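Local structure of prephenate dehydrogenase (Corynebacterium glutamicum ATCC 13032, 3KTD) at residues D26-N31 with E50-S55; V101-A106 with E246-P251; R119-H124 with K169-M174; E206-V211 with R228-V233; L315-G320 with E325-H330. The protein probably acts as a prephenate dehydrogenase, oxidising prephenate with NAD+ or NADP+ as the hydride acceptor on the route to tyrosine. All blocks are in the same frame, centred on the assembly; numbering follows the deposited sequence.

Contact 1. Residues D26-N31 with E50-S55; sequences DLHAAN and EGFDVS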
# COMPACT_ATOMS: atom_id res chain seq x y z
N ASP A 26 6.05 -22.18 -17.32
CA ASP A 26 5.22 -23.03 -16.46
C ASP A 26 4.57 -24.18 -17.25
O ASP A 26 4.45 -25.29 -16.74
CB ASP A 26 4.15 -22.22 -15.72
CG ASP A 26 4.70 -21.43 -14.53
OD1 ASP A 26 5.78 -21.80 -14.00
OD2 ASP A 26 4.04 -20.45 -14.10
N LEU A 27 4.15 -23.90 -18.48
CA LEU A 27 3.55 -24.91 -19.33
C LEU A 27 4.57 -25.96 -19.73
O LEU A 27 4.23 -27.13 -19.89
CB LEU A 27 2.94 -24.29 -20.59
CG LEU A 27 1.61 -23.56 -20.41
CD1 LEU A 27 1.18 -22.93 -21.72
CD2 LEU A 27 0.52 -24.48 -19.88
N HIS A 28 5.81 -25.52 -19.91
CA HIS A 28 6.91 -26.40 -20.29
C HIS A 28 7.26 -27.28 -19.11
O HIS A 28 7.47 -28.49 -19.27
CB HIS A 28 8.12 -25.59 -20.74
CG HIS A 28 9.23 -26.40 -21.33
ND1 HIS A 28 9.18 -26.91 -22.61
CD2 HIS A 28 10.44 -26.75 -20.83
CE1 HIS A 28 10.30 -27.56 -22.87
NE2 HIS A 28 11.08 -27.47 -21.81
N ALA A 29 7.32 -26.67 -17.92
CA ALA A 29 7.58 -27.38 -16.67
C ALA A 29 6.53 -28.47 -16.48
O ALA A 29 6.87 -29.64 -16.28
CB ALA A 29 7.58 -26.41 -15.47
N ALA A 30 5.26 -28.08 -16.59
CA ALA A 30 4.12 -29.01 -16.50
C ALA A 30 4.05 -29.99 -17.68
O ALA A 30 3.13 -30.79 -17.75
CB ALA A 30 2.80 -28.25 -16.37
N ASN A 31 5.00 -29.89 -18.61
CA ASN A 31 5.16 -30.82 -19.73
C ASN A 31 4.07 -30.79 -20.79
O ASN A 31 3.87 -31.79 -21.49
CB ASN A 31 5.35 -32.27 -19.21
CG ASN A 31 5.81 -33.23 -20.31
OD1 ASN A 31 6.47 -32.83 -21.28
ND2 ASN A 31 5.47 -34.51 -20.17
N GLU A 50 17.90 -22.01 -24.17
CA GLU A 50 17.62 -22.54 -22.83
C GLU A 50 16.74 -23.81 -22.87
O GLU A 50 16.51 -24.44 -21.84
CB GLU A 50 16.96 -21.46 -21.97
CG GLU A 50 16.84 -21.78 -20.48
CD GLU A 50 16.28 -20.62 -19.67
OE1 GLU A 50 16.11 -19.53 -20.25
OE2 GLU A 50 16.02 -20.80 -18.46
N GLY A 51 16.26 -24.18 -24.06
CA GLY A 51 15.45 -25.39 -24.25
C GLY A 51 14.04 -25.15 -24.77
O GLY A 51 13.37 -26.10 -25.18
N PHE A 52 13.59 -23.90 -24.77
CA PHE A 52 12.22 -23.57 -25.19
C PHE A 52 12.04 -23.50 -26.71
O PHE A 52 13.00 -23.32 -27.44
CB PHE A 52 11.79 -22.25 -24.56
CG PHE A 52 11.88 -22.24 -23.08
CD1 PHE A 52 10.96 -22.92 -22.31
CD2 PHE A 52 12.90 -21.55 -22.44
CE1 PHE A 52 11.05 -22.92 -20.93
CE2 PHE A 52 12.99 -21.54 -21.05
CZ PHE A 52 12.06 -22.23 -20.30
N ASP A 53 10.80 -23.64 -27.16
CA ASP A 53 10.47 -23.63 -28.60
C ASP A 53 9.91 -22.25 -28.99
O ASP A 53 8.71 -22.00 -28.92
CB ASP A 53 9.49 -24.77 -28.91
CG ASP A 53 9.13 -24.85 -30.38
OD1 ASP A 53 9.50 -23.90 -31.11
OD2 ASP A 53 8.48 -25.84 -30.80
N VAL A 54 10.80 -21.36 -29.41
CA VAL A 54 10.46 -19.96 -29.67
C VAL A 54 10.97 -19.48 -31.03
O VAL A 54 11.99 -19.95 -31.51
CB VAL A 54 11.03 -19.05 -28.55
CG1 VAL A 54 10.72 -17.60 -28.81
CG2 VAL A 54 10.50 -19.47 -27.18
N SER A 55 10.23 -18.55 -31.64
CA SER A 55 10.58 -17.99 -32.94
C SER A 55 10.41 -16.47 -32.92
O SER A 55 9.75 -15.92 -32.05
CB SER A 55 9.70 -18.60 -34.04
OG SER A 55 9.95 -18.01 -35.30

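Contact 2. Residues V101-A106 with E246-P251; sequences VSVKTA and ESNAGP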
# COMPACT_ATOMS: atom_id res chain seq x y z
N VAL A 101 -5.00 -9.04 -21.03
CA VAL A 101 -5.01 -7.62 -20.68
C VAL A 101 -5.89 -7.26 -19.49
O VAL A 101 -6.98 -7.78 -19.30
CB VAL A 101 -5.40 -6.78 -21.92
CG1 VAL A 101 -5.50 -5.31 -21.59
CG2 VAL A 101 -4.36 -7.01 -23.03
N SER A 102 -5.37 -6.33 -18.69
CA SER A 102 -6.00 -5.76 -17.50
C SER A 102 -7.43 -5.27 -17.67
O SER A 102 -8.20 -5.30 -16.71
CB SER A 102 -5.12 -4.60 -16.99
OG SER A 102 -4.50 -3.88 -18.07
N VAL A 103 -7.78 -4.79 -18.87
CA VAL A 103 -9.14 -4.33 -19.19
C VAL A 103 -9.72 -5.28 -20.23
O VAL A 103 -9.00 -5.75 -21.10
CB VAL A 103 -9.13 -2.89 -19.75
CG1 VAL A 103 -10.54 -2.39 -19.99
CG2 VAL A 103 -8.42 -1.96 -18.78
N LYS A 104 -11.02 -5.55 -20.14
CA LYS A 104 -11.66 -6.59 -20.96
C LYS A 104 -12.70 -6.08 -21.96
O LYS A 104 -12.79 -6.61 -23.07
CB LYS A 104 -12.29 -7.64 -20.04
CG LYS A 104 -11.28 -8.61 -19.46
CD LYS A 104 -11.00 -9.73 -20.43
CE LYS A 104 -9.54 -10.02 -20.55
NZ LYS A 104 -8.82 -8.90 -21.21
N THR A 105 -13.48 -5.07 -21.58
CA THR A 105 -14.49 -4.55 -22.50
C THR A 105 -13.84 -4.02 -23.77
O THR A 105 -14.34 -4.28 -24.87
CB THR A 105 -15.35 -3.44 -21.87
OG1 THR A 105 -16.08 -3.97 -20.76
CG2 THR A 105 -16.33 -2.86 -22.88
N ALA A 106 -12.74 -3.29 -23.63
CA ALA A 106 -12.08 -2.70 -24.78
C ALA A 106 -11.62 -3.77 -25.78
O ALA A 106 -11.68 -3.56 -27.01
CB ALA A 106 -10.91 -1.83 -24.34
N GLU A 246 -7.11 4.55 -19.00
CA GLU A 246 -7.77 5.13 -20.18
C GLU A 246 -8.66 4.11 -20.87
O GLU A 246 -9.79 4.42 -21.26
CB GLU A 246 -6.73 5.74 -21.13
CG GLU A 246 -6.07 6.99 -20.55
CD GLU A 246 -4.77 7.39 -21.23
OE1 GLU A 246 -4.17 6.55 -21.93
OE2 GLU A 246 -4.35 8.55 -21.05
N SER A 247 -8.17 2.87 -21.00
CA SER A 247 -8.97 1.76 -21.54
C SER A 247 -10.28 1.57 -20.77
O SER A 247 -11.30 1.22 -21.35
CB SER A 247 -8.20 0.43 -21.45
OG SER A 247 -6.95 0.49 -22.12
N ASN A 248 -10.23 1.80 -19.45
CA ASN A 248 -11.37 1.57 -18.57
C ASN A 248 -11.87 2.85 -17.88
O ASN A 248 -12.31 2.82 -16.74
CB ASN A 248 -10.94 0.53 -17.51
CG ASN A 248 -12.11 -0.11 -16.81
OD1 ASN A 248 -13.20 -0.22 -17.36
ND2 ASN A 248 -11.88 -0.56 -15.58
N ALA A 249 -11.83 3.97 -18.60
CA ALA A 249 -12.22 5.26 -18.06
C ALA A 249 -13.64 5.29 -17.50
O ALA A 249 -13.89 5.88 -16.45
CB ALA A 249 -12.07 6.33 -19.12
N GLY A 250 -14.57 4.65 -18.21
CA GLY A 250 -15.97 4.67 -17.80
C GLY A 250 -16.15 4.13 -16.39
O GLY A 250 -16.45 4.89 -15.47
N PRO A 251 -15.95 2.82 -16.22
CA PRO A 251 -16.05 2.20 -14.90
C PRO A 251 -15.11 2.80 -13.85
O PRO A 251 -15.45 2.78 -12.66
CB PRO A 251 -15.69 0.74 -15.17
CG PRO A 251 -16.11 0.52 -16.58
CD PRO A 251 -15.75 1.81 -17.28

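Contact 3. Residues R119-H124 with K169-M174; sequences RYVGSH and KDVVQM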
# COMPACT_ATOMS: atom_id res chain seq x y z
N ARG A 119 -14.42 -17.25 -31.81
CA ARG A 119 -13.15 -17.95 -31.51
C ARG A 119 -12.36 -17.39 -30.31
O ARG A 119 -11.25 -17.83 -30.05
CB ARG A 119 -12.25 -17.90 -32.75
CG ARG A 119 -12.78 -18.66 -33.95
CD ARG A 119 -12.66 -20.16 -33.74
NE ARG A 119 -13.33 -20.91 -34.81
CZ ARG A 119 -14.57 -21.39 -34.75
NH1 ARG A 119 -15.33 -21.23 -33.67
NH2 ARG A 119 -15.06 -22.04 -35.79
N TYR A 120 -12.96 -16.47 -29.56
CA TYR A 120 -12.28 -15.73 -28.51
C TYR A 120 -12.75 -16.05 -27.10
O TYR A 120 -13.94 -16.16 -26.84
CB TYR A 120 -12.49 -14.23 -28.75
CG TYR A 120 -12.02 -13.31 -27.63
CD1 TYR A 120 -10.67 -13.22 -27.29
CD2 TYR A 120 -12.91 -12.49 -26.96
CE1 TYR A 120 -10.24 -12.36 -26.29
CE2 TYR A 120 -12.49 -11.63 -25.96
CZ TYR A 120 -11.16 -11.57 -25.63
OH TYR A 120 -10.76 -10.72 -24.64
N VAL A 121 -11.79 -16.20 -26.19
CA VAL A 121 -12.11 -16.28 -24.78
C VAL A 121 -11.21 -15.30 -24.02
O VAL A 121 -10.00 -15.48 -23.94
CB VAL A 121 -11.95 -17.68 -24.22
CG1 VAL A 121 -12.37 -17.68 -22.74
CG2 VAL A 121 -12.79 -18.67 -25.06
N GLY A 122 -11.82 -14.25 -23.48
CA GLY A 122 -11.07 -13.28 -22.72
C GLY A 122 -10.46 -13.89 -21.47
O GLY A 122 -11.04 -14.78 -20.85
N SER A 123 -9.27 -13.44 -21.13
CA SER A 123 -8.71 -13.82 -19.86
C SER A 123 -7.83 -12.72 -19.30
O SER A 123 -7.34 -11.87 -20.02
CB SER A 123 -7.95 -15.12 -19.98
OG SER A 123 -6.58 -14.88 -20.18
N HIS A 124 -7.65 -12.75 -17.99
CA HIS A 124 -6.85 -11.76 -17.29
C HIS A 124 -6.22 -12.37 -16.05
O HIS A 124 -6.95 -12.66 -15.11
CB HIS A 124 -7.72 -10.56 -16.90
CG HIS A 124 -7.02 -9.54 -16.06
ND1 HIS A 124 -7.67 -8.76 -15.13
CD2 HIS A 124 -5.71 -9.19 -15.99
CE1 HIS A 124 -6.80 -7.96 -14.54
NE2 HIS A 124 -5.60 -8.21 -15.04
N LYS A 169 -12.95 -24.25 -22.60
CA LYS A 169 -12.42 -25.30 -21.73
C LYS A 169 -10.90 -25.29 -21.71
O LYS A 169 -10.30 -25.19 -20.64
CB LYS A 169 -12.95 -26.68 -22.12
CG LYS A 169 -14.41 -26.88 -21.69
CD LYS A 169 -14.91 -28.32 -21.84
CE LYS A 169 -15.41 -28.66 -23.24
NZ LYS A 169 -16.24 -29.89 -23.19
N ASP A 170 -10.27 -25.34 -22.88
CA ASP A 170 -8.80 -25.32 -22.94
C ASP A 170 -8.19 -24.10 -22.22
O ASP A 170 -7.16 -24.22 -21.57
CB ASP A 170 -8.31 -25.39 -24.39
CG ASP A 170 -8.36 -26.81 -24.97
OD1 ASP A 170 -8.40 -27.81 -24.22
OD2 ASP A 170 -8.33 -26.93 -26.21
N VAL A 171 -8.82 -22.94 -22.31
CA VAL A 171 -8.30 -21.75 -21.65
C VAL A 171 -8.33 -21.94 -20.14
O VAL A 171 -7.39 -21.57 -19.43
CB VAL A 171 -9.11 -20.47 -22.02
CG1 VAL A 171 -8.80 -19.33 -21.06
CG2 VAL A 171 -8.82 -20.06 -23.47
N VAL A 172 -9.41 -22.54 -19.65
CA VAL A 172 -9.55 -22.80 -18.23
C VAL A 172 -8.57 -23.89 -17.78
O VAL A 172 -7.92 -23.78 -16.74
CB VAL A 172 -10.99 -23.19 -17.89
CG1 VAL A 172 -11.12 -23.52 -16.42
CG2 VAL A 172 -11.91 -22.06 -18.25
N GLN A 173 -8.46 -24.94 -18.59
CA GLN A 173 -7.51 -26.01 -18.31
C GLN A 173 -6.09 -25.49 -18.29
O GLN A 173 -5.29 -25.94 -17.48
CB GLN A 173 -7.64 -27.14 -19.35
CG GLN A 173 -8.87 -27.99 -19.14
CD GLN A 173 -8.91 -28.58 -17.76
OE1 GLN A 173 -9.76 -28.23 -16.95
NE2 GLN A 173 -7.94 -29.43 -17.47
N MSE A 174 -5.80 -24.55 -19.18
CA MSE A 174 -4.48 -23.91 -19.25
C MSE A 174 -4.20 -23.13 -17.95
O MSE A 174 -3.18 -23.35 -17.29
CB MSE A 174 -4.41 -22.97 -20.46
CG MSE A 174 -3.02 -22.45 -20.77
SE MSE A 174 -2.98 -20.99 -22.07
CE MSE A 174 -3.92 -19.63 -21.06

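Contact 4. Residues E206-V211 with R228-V233; sequences ETLAIV and RDSTRV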
# COMPACT_ATOMS: atom_id res chain seq x y z
N GLU A 206 -0.55 7.48 -7.35
CA GLU A 206 0.10 8.62 -8.00
C GLU A 206 -0.17 9.89 -7.18
O GLU A 206 0.74 10.67 -6.89
CB GLU A 206 -0.43 8.85 -9.43
CG GLU A 206 -0.42 7.65 -10.42
CD GLU A 206 0.97 7.18 -10.86
OE1 GLU A 206 1.99 7.50 -10.20
OE2 GLU A 206 1.02 6.46 -11.88
N THR A 207 -1.44 10.08 -6.81
CA THR A 207 -1.89 11.25 -6.09
C THR A 207 -1.11 11.45 -4.80
O THR A 207 -0.69 12.56 -4.49
CB THR A 207 -3.38 11.16 -5.74
OG1 THR A 207 -4.13 10.83 -6.91
CG2 THR A 207 -3.88 12.48 -5.17
N LEU A 208 -0.92 10.36 -4.06
CA LEU A 208 -0.23 10.40 -2.78
C LEU A 208 1.23 10.77 -2.96
O LEU A 208 1.78 11.53 -2.17
CB LEU A 208 -0.34 9.04 -2.07
CG LEU A 208 0.39 8.94 -0.72
CD1 LEU A 208 -0.18 9.94 0.28
CD2 LEU A 208 0.36 7.51 -0.17
N ALA A 209 1.86 10.24 -4.01
CA ALA A 209 3.27 10.54 -4.24
C ALA A 209 3.49 12.03 -4.51
O ALA A 209 4.48 12.61 -4.05
CB ALA A 209 3.83 9.71 -5.38
N ILE A 210 2.56 12.63 -5.24
CA ILE A 210 2.65 14.05 -5.58
C ILE A 210 2.47 14.91 -4.32
O ILE A 210 3.30 15.79 -4.05
CB ILE A 210 1.60 14.46 -6.63
CG1 ILE A 210 1.92 13.79 -7.97
CG2 ILE A 210 1.59 15.97 -6.81
CD1 ILE A 210 0.81 13.93 -8.99
N VAL A 211 1.41 14.63 -3.56
CA VAL A 211 1.14 15.39 -2.33
C VAL A 211 2.31 15.29 -1.34
O VAL A 211 2.61 16.25 -0.62
CB VAL A 211 -0.18 14.95 -1.65
CG1 VAL A 211 -0.40 15.73 -0.33
CG2 VAL A 211 -1.36 15.17 -2.60
N ARG A 228 5.63 4.21 1.89
CA ARG A 228 6.33 3.32 0.97
C ARG A 228 5.34 2.40 0.28
O ARG A 228 5.33 2.30 -0.95
CB ARG A 228 7.37 2.46 1.69
CG ARG A 228 8.75 3.09 1.84
CD ARG A 228 9.75 2.08 2.40
NE ARG A 228 11.13 2.52 2.20
N ASP A 229 4.48 1.77 1.08
CA ASP A 229 3.51 0.80 0.56
C ASP A 229 2.42 1.42 -0.32
O ASP A 229 2.08 0.88 -1.38
CB ASP A 229 2.84 0.03 1.71
CG ASP A 229 3.82 -0.81 2.51
OD1 ASP A 229 5.03 -0.78 2.20
OD2 ASP A 229 3.38 -1.49 3.46
N SER A 230 1.88 2.54 0.13
CA SER A 230 0.80 3.21 -0.59
C SER A 230 1.24 3.92 -1.85
O SER A 230 0.40 4.22 -2.68
CB SER A 230 0.05 4.19 0.32
OG SER A 230 -0.73 3.50 1.28
N THR A 231 2.54 4.19 -2.01
CA THR A 231 3.03 4.83 -3.24
C THR A 231 3.87 3.89 -4.13
O THR A 231 4.41 4.33 -5.15
CB THR A 231 3.86 6.10 -2.93
OG1 THR A 231 4.97 5.77 -2.08
CG2 THR A 231 3.00 7.15 -2.25
N ARG A 232 3.93 2.60 -3.78
CA ARG A 232 4.78 1.64 -4.51
C ARG A 232 4.40 1.51 -5.97
O ARG A 232 5.26 1.60 -6.84
CB ARG A 232 4.74 0.26 -3.86
CG ARG A 232 5.69 -0.76 -4.53
CD ARG A 232 5.68 -2.17 -3.89
NE ARG A 232 5.43 -2.15 -2.44
CZ ARG A 232 6.25 -1.64 -1.51
NH1 ARG A 232 7.41 -1.07 -1.85
NH2 ARG A 232 5.89 -1.69 -0.23
N VAL A 233 3.12 1.30 -6.24
CA VAL A 233 2.65 1.13 -7.62
C VAL A 233 2.74 2.40 -8.48
O VAL A 233 2.51 2.35 -9.69
CB VAL A 233 1.21 0.58 -7.68
CG1 VAL A 233 1.13 -0.73 -6.94
CG2 VAL A 233 0.24 1.60 -7.10

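Contact 5. Residues L315-G320 with E325-H330; sequences LRLHPG and EKQLIH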
# COMPACT_ATOMS: atom_id res chain seq x y z
N LEU A 315 -16.78 -23.47 -6.87
CA LEU A 315 -17.85 -24.16 -7.58
C LEU A 315 -17.26 -25.08 -8.63
O LEU A 315 -16.32 -24.71 -9.34
CB LEU A 315 -18.80 -23.18 -8.27
CG LEU A 315 -20.03 -22.74 -7.48
CD1 LEU A 315 -19.68 -22.35 -6.04
CD2 LEU A 315 -20.73 -21.60 -8.21
N ARG A 316 -17.84 -26.28 -8.74
CA ARG A 316 -17.43 -27.28 -9.72
C ARG A 316 -18.41 -27.29 -10.89
O ARG A 316 -19.57 -27.68 -10.73
CB ARG A 316 -17.35 -28.67 -9.06
CG ARG A 316 -16.09 -28.86 -8.21
CD ARG A 316 -16.26 -29.89 -7.09
NE ARG A 316 -16.66 -31.22 -7.56
CZ ARG A 316 -16.68 -32.32 -6.80
NH1 ARG A 316 -16.31 -32.28 -5.52
NH2 ARG A 316 -17.07 -33.48 -7.34
N LEU A 317 -17.97 -26.83 -12.05
CA LEU A 317 -18.81 -26.82 -13.24
C LEU A 317 -18.72 -28.16 -13.94
O LEU A 317 -17.71 -28.85 -13.83
CB LEU A 317 -18.38 -25.73 -14.22
CG LEU A 317 -18.19 -24.33 -13.65
CD1 LEU A 317 -17.93 -23.35 -14.78
CD2 LEU A 317 -19.39 -23.90 -12.82
N HIS A 318 -19.77 -28.52 -14.66
CA HIS A 318 -19.79 -29.73 -15.45
C HIS A 318 -20.26 -29.37 -16.85
O HIS A 318 -21.41 -29.63 -17.20
CB HIS A 318 -20.73 -30.78 -14.83
CG HIS A 318 -20.35 -31.19 -13.44
ND1 HIS A 318 -20.82 -30.54 -12.32
CD2 HIS A 318 -19.55 -32.18 -12.99
CE1 HIS A 318 -20.32 -31.12 -11.24
NE2 HIS A 318 -19.55 -32.11 -11.62
N PRO A 319 -19.39 -28.74 -17.65
CA PRO A 319 -19.76 -28.40 -19.02
C PRO A 319 -20.47 -29.57 -19.69
O PRO A 319 -20.06 -30.71 -19.52
CB PRO A 319 -18.41 -28.14 -19.69
CG PRO A 319 -17.54 -27.67 -18.61
CD PRO A 319 -18.01 -28.33 -17.34
N GLY A 320 -21.54 -29.28 -20.43
CA GLY A 320 -22.34 -30.33 -21.06
C GLY A 320 -23.67 -30.50 -20.34
O GLY A 320 -24.72 -30.43 -20.97
N GLU A 325 -24.18 -23.36 -17.41
CA GLU A 325 -23.88 -21.96 -17.67
C GLU A 325 -24.26 -21.07 -16.51
O GLU A 325 -23.50 -20.18 -16.17
CB GLU A 325 -24.60 -21.43 -18.92
CG GLU A 325 -24.13 -22.00 -20.26
CD GLU A 325 -24.79 -23.31 -20.65
OE1 GLU A 325 -25.80 -23.72 -20.01
OE2 GLU A 325 -24.30 -23.93 -21.63
N LYS A 326 -25.43 -21.30 -15.92
CA LYS A 326 -25.89 -20.45 -14.82
C LYS A 326 -24.92 -20.49 -13.63
O LYS A 326 -24.85 -19.52 -12.87
CB LYS A 326 -27.32 -20.80 -14.39
CG LYS A 326 -28.41 -20.27 -15.34
N GLN A 327 -24.17 -21.58 -13.50
CA GLN A 327 -23.15 -21.67 -12.45
C GLN A 327 -22.00 -20.68 -12.67
O GLN A 327 -21.33 -20.29 -11.71
CB GLN A 327 -22.62 -23.11 -12.30
CG GLN A 327 -23.63 -24.08 -11.68
CD GLN A 327 -24.06 -23.64 -10.28
OE1 GLN A 327 -23.23 -23.33 -9.43
NE2 GLN A 327 -25.37 -23.62 -10.04
N LEU A 328 -21.77 -20.28 -13.91
CA LEU A 328 -20.76 -19.26 -14.22
C LEU A 328 -21.16 -17.89 -13.68
O LEU A 328 -20.31 -17.16 -13.17
CB LEU A 328 -20.51 -19.18 -15.72
CG LEU A 328 -19.75 -20.38 -16.30
CD1 LEU A 328 -19.84 -20.42 -17.82
CD2 LEU A 328 -18.30 -20.32 -15.82
N ILE A 329 -22.44 -17.54 -13.79
CA ILE A 329 -22.96 -16.28 -13.23
C ILE A 329 -22.95 -16.34 -11.70
O ILE A 329 -22.64 -15.36 -11.02
CB ILE A 329 -24.41 -15.98 -13.72
CG1 ILE A 329 -24.43 -15.70 -15.23
CG2 ILE A 329 -24.99 -14.78 -13.01
CD1 ILE A 329 -25.78 -15.27 -15.75
N HIS A 330 -23.28 -17.51 -11.17
CA HIS A 330 -23.28 -17.75 -9.73
C HIS A 330 -21.86 -17.58 -9.20
O HIS A 330 -21.65 -17.03 -8.13
CB HIS A 330 -23.86 -19.14 -9.43
CG HIS A 330 -24.20 -19.38 -7.99
ND1 HIS A 330 -24.21 -20.64 -7.43
CD2 HIS A 330 -24.53 -18.52 -6.99
CE1 HIS A 330 -24.54 -20.55 -6.15
NE2 HIS A 330 -24.74 -19.28 -5.86

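Contact 1. Residues D26-N31 with E50-S55
His-28 leaves the last turn of helix 18-29 and reaches the ring of Phe-52, the one aromatic partner it meets in 50-55. Followed outward, its CB already lies in the plane of the phenyl ring at its edge, with His-28 CB 4.0 Å from Phe-52 CE1. CG comes next, 3.9 Å from Phe-52 CE1, and CD2 is likewise 3.9 Å from Phe-52 CE1, while CD1 of the phenyl group sits over one imidazole face, displaced toward its rim. Beyond that the ring slides past Phe-52: His-28 CE1 lies 4.1 Å from Gly-51 O, a van der Waals approach and not a hydrogen bond. With CG anti to the backbone N (chi1 -172°), the ring is carried out from the helix toward 50-55. The stack is edge-to-face, the phenyl edge on the imidazole face, with centroids 5.2 Å apart and planes at 64°. Each segment contains a helix end closed by a Schellman motif, at Asn-31 and at Gly-51, within the Rossmann-type nucleotide-binding region: helix 18-29 runs on from the glycine-rich turn after strand 11-14, whereas residues 50-55 lead from helix 41-49 into strand 54-55, at one border of the main sheet. Phe-52 is buried, since Leu-24, Arg-25 and the ring of Trp-134 also pack on it, whereas His-28 remains exposed at the surface.

Contact 2. Residues V101-A106 with E246-P251
The flat carboxamide of Asn-248 stays beyond contact distance of Val-103; the touching atom is the asparagine CB, 3.8 Å from Val-103 CG2. The amide itself serves other partners, ND2 bonding to Asp-191 O and to His-199 ND1. Both are on helix 187-214, so the group is tied to that helix while its root packs on the valine. Both branches of Val-103 are used. CG2 also lies against Ser-247 CB at 3.6 Å, and CG1, which stands anti to the valine's backbone N (chi1 -176°), lies 3.9 Å from the carbonyl oxygen Ser-247 O. The hydroxyl of Ser-247 is turned back into its own helix, where it bonds to Ala-243 O, which leaves the CB to meet the valine. Further along, Ala-106 CB approaches Ser-247 O at 4.3 Å, a looser touch. The contact thus joins the loop after strand 97-99 of the Rossmann-type sheet, with the first turn of helix 105-113, to the break between helices 238-247 and 249-270 of the helical dimerisation region. Lys-104 points the other way and fastens that loop: NZ bonds to Val-101 O at 2.9 Å, tilted 21° from the carbonyl plane, and to Val-103 O at 3.2 Å from well above its plane, besides a salt bridge to Asp-99. Across the dimer interface, Glu-246 OE2 accepts a hydrogen bond from the backbone N of Ile-277 of the second subunit.

Contact 3. Residues R119-H124 with K169-M174
Apolar packing carries this contact, with Val-171 at its centre, set against Val-121 and Ser-123. One methyl of that helix residue, CG2, lies 4.0 Å from Val-121 CB, in van der Waals contact; the other, CG1, approaches Ser-123 CB more loosely, at 4.4 Å. The two branches therefore address two positions of 119-124 whose side chains start toward the helix. With CG1 anti to the backbone N of Val-171 (chi1 165°), the fork is spread between those positions. All three residues are buried.

Polar interactions run within each element or to third parties. In the helix, Gln-173 N bonds to Lys-169 O at 2.8 Å, an ordinary i to i-4 link. On the strand side, the hydroxyl of Ser-123 bonds to Asp-99 O, so its buried polar end is satisfied within the sheet while its CB meets the valine. Tyr-120 points away from the helix; its OH bonds to Asp-99 OD1, and Gly-122 N lies 3.5 Å above one face of its ring, near the rim.

The directions of these residues sort the two sides. Val-121 and Ser-123 face helix 162-177, from which Trp-164, Ile-167 and Trp-168 also pack on Val-121, whereas Tyr-120 faces helix 105-113 through Val-107, Tyr-108 and Val-111. Strand 120-125, interrupted near Gly-122 and only weakly bonded before it, lies between 97-99, which runs parallel to it, and 146-149, which runs antiparallel and contributes Val-149 beside both valines. This is the layering of a Rossmann-type sheet with helices on its two faces.

Contact 4. Residues E206-V211 with R228-V233
Leu-208 and Thr-231 form the close part of this contact, their side chains crossing at about a right angle. The methyl Thr-231 CG2 sits against the branched end of the leucine, 3.5 Å from Leu-208 CG, and also 3.8 Å from its CB. The same methyl reaches Ala-209, at 4.1 Å from its CB. Leu-208 CD2 meets Ser-230 CB as well, so one methyl branch bridges two consecutive residues at the end of helix 225-230. Thr-231 OG1 lies between backbone N and carbonyl carbon (chi1 58°), where it bonds to Tyr-227 O in the helix just before it, while CG2 is presented to helix 187-214.

The flanks are looser. The Val-233 side chain lies at the margin without close contact, and Arg-232, an exposed residue that does not touch 206-211, has NH2 in a 2.7 Å salt bridge to Asp-229 OD1. The other carboxylate oxygen of Asp-229 pairs with Arg-232 of the second subunit, and Thr-201 of that subunit packs on Ser-230.

The chemistry separates by place: buried hydrocarbon joins helix 187-214 to the end of helix 225-230 and the residue that follows, even where hydroxyls are carried, whereas the Asp-229 and Arg-232 pairs probably help join the subunits.

Contact 5. Residues L315-G320 with E325-H330
Leu-317 packs on Leu-328 and Gln-327 in the apolar part of this contact, using both of its methyls. CD1 meets Leu-328 CD2, the two side chains crossing at about a right angle, and CD2 lies on Gln-327 CB at 3.4 Å. With CG anti to its carbonyl carbon (chi1 -49°), the end of Leu-317 swings toward the helix although its CB starts off to one side. Leu-328 does much the same from the other element, its CB leading away and its CD2 returning. These pairs belong to a beta-alpha-beta unit near the C-terminus: strand 314-317, helix 324-334 and strand 337-340, the two strands lying parallel and the helix packed on them. Over 315-317 and 325-330 the axes approach to 8.8 Å and run nearly antiparallel, at 154°. Trp-168 of helix 162-177 touches both Leu-317 and Leu-328, so this unit rests against the nucleotide-binding region there.

A second, more polar group involves Leu-315, Gln-327 and the exposed His-330. Leu-315 CD2 lies against both Gln-327 OE1, at 3.3 Å, and His-330 ND1, at 3.7 Å. Those two polar atoms are themselves joined by a weak hydrogen bond from His-330 ND1 to Gln-327 OE1, long at 3.5 Å but nearly straight at 169°, with the oxygen in plane at the imidazole edge. Gln-327 bends at chi2, which brings OE1 against Leu-315 CD2.

Contacts 3 and 4 are wholly buried and made mainly by carbon atoms, with no polar bond between their segments, one joining strand to helix in the nucleotide-binding region, the other two helices at the dimer side. Contacts 1, 2 and 5 are only partly buried. Contact 1, an aromatic edge-to-face pair, reaches the same sheet as contact 3, and Leu-27 packs on Met-174 between them. Contact 2 spans the two regions and touches contact 3 through Lys-104 and His-124; with contact 4 it also reaches the second subunit. Contact 5, in a separate small parallel sheet, mixes leucines with a polar glutamine-histidine pair and meets contact 3 through Lys-169 and Pro-319.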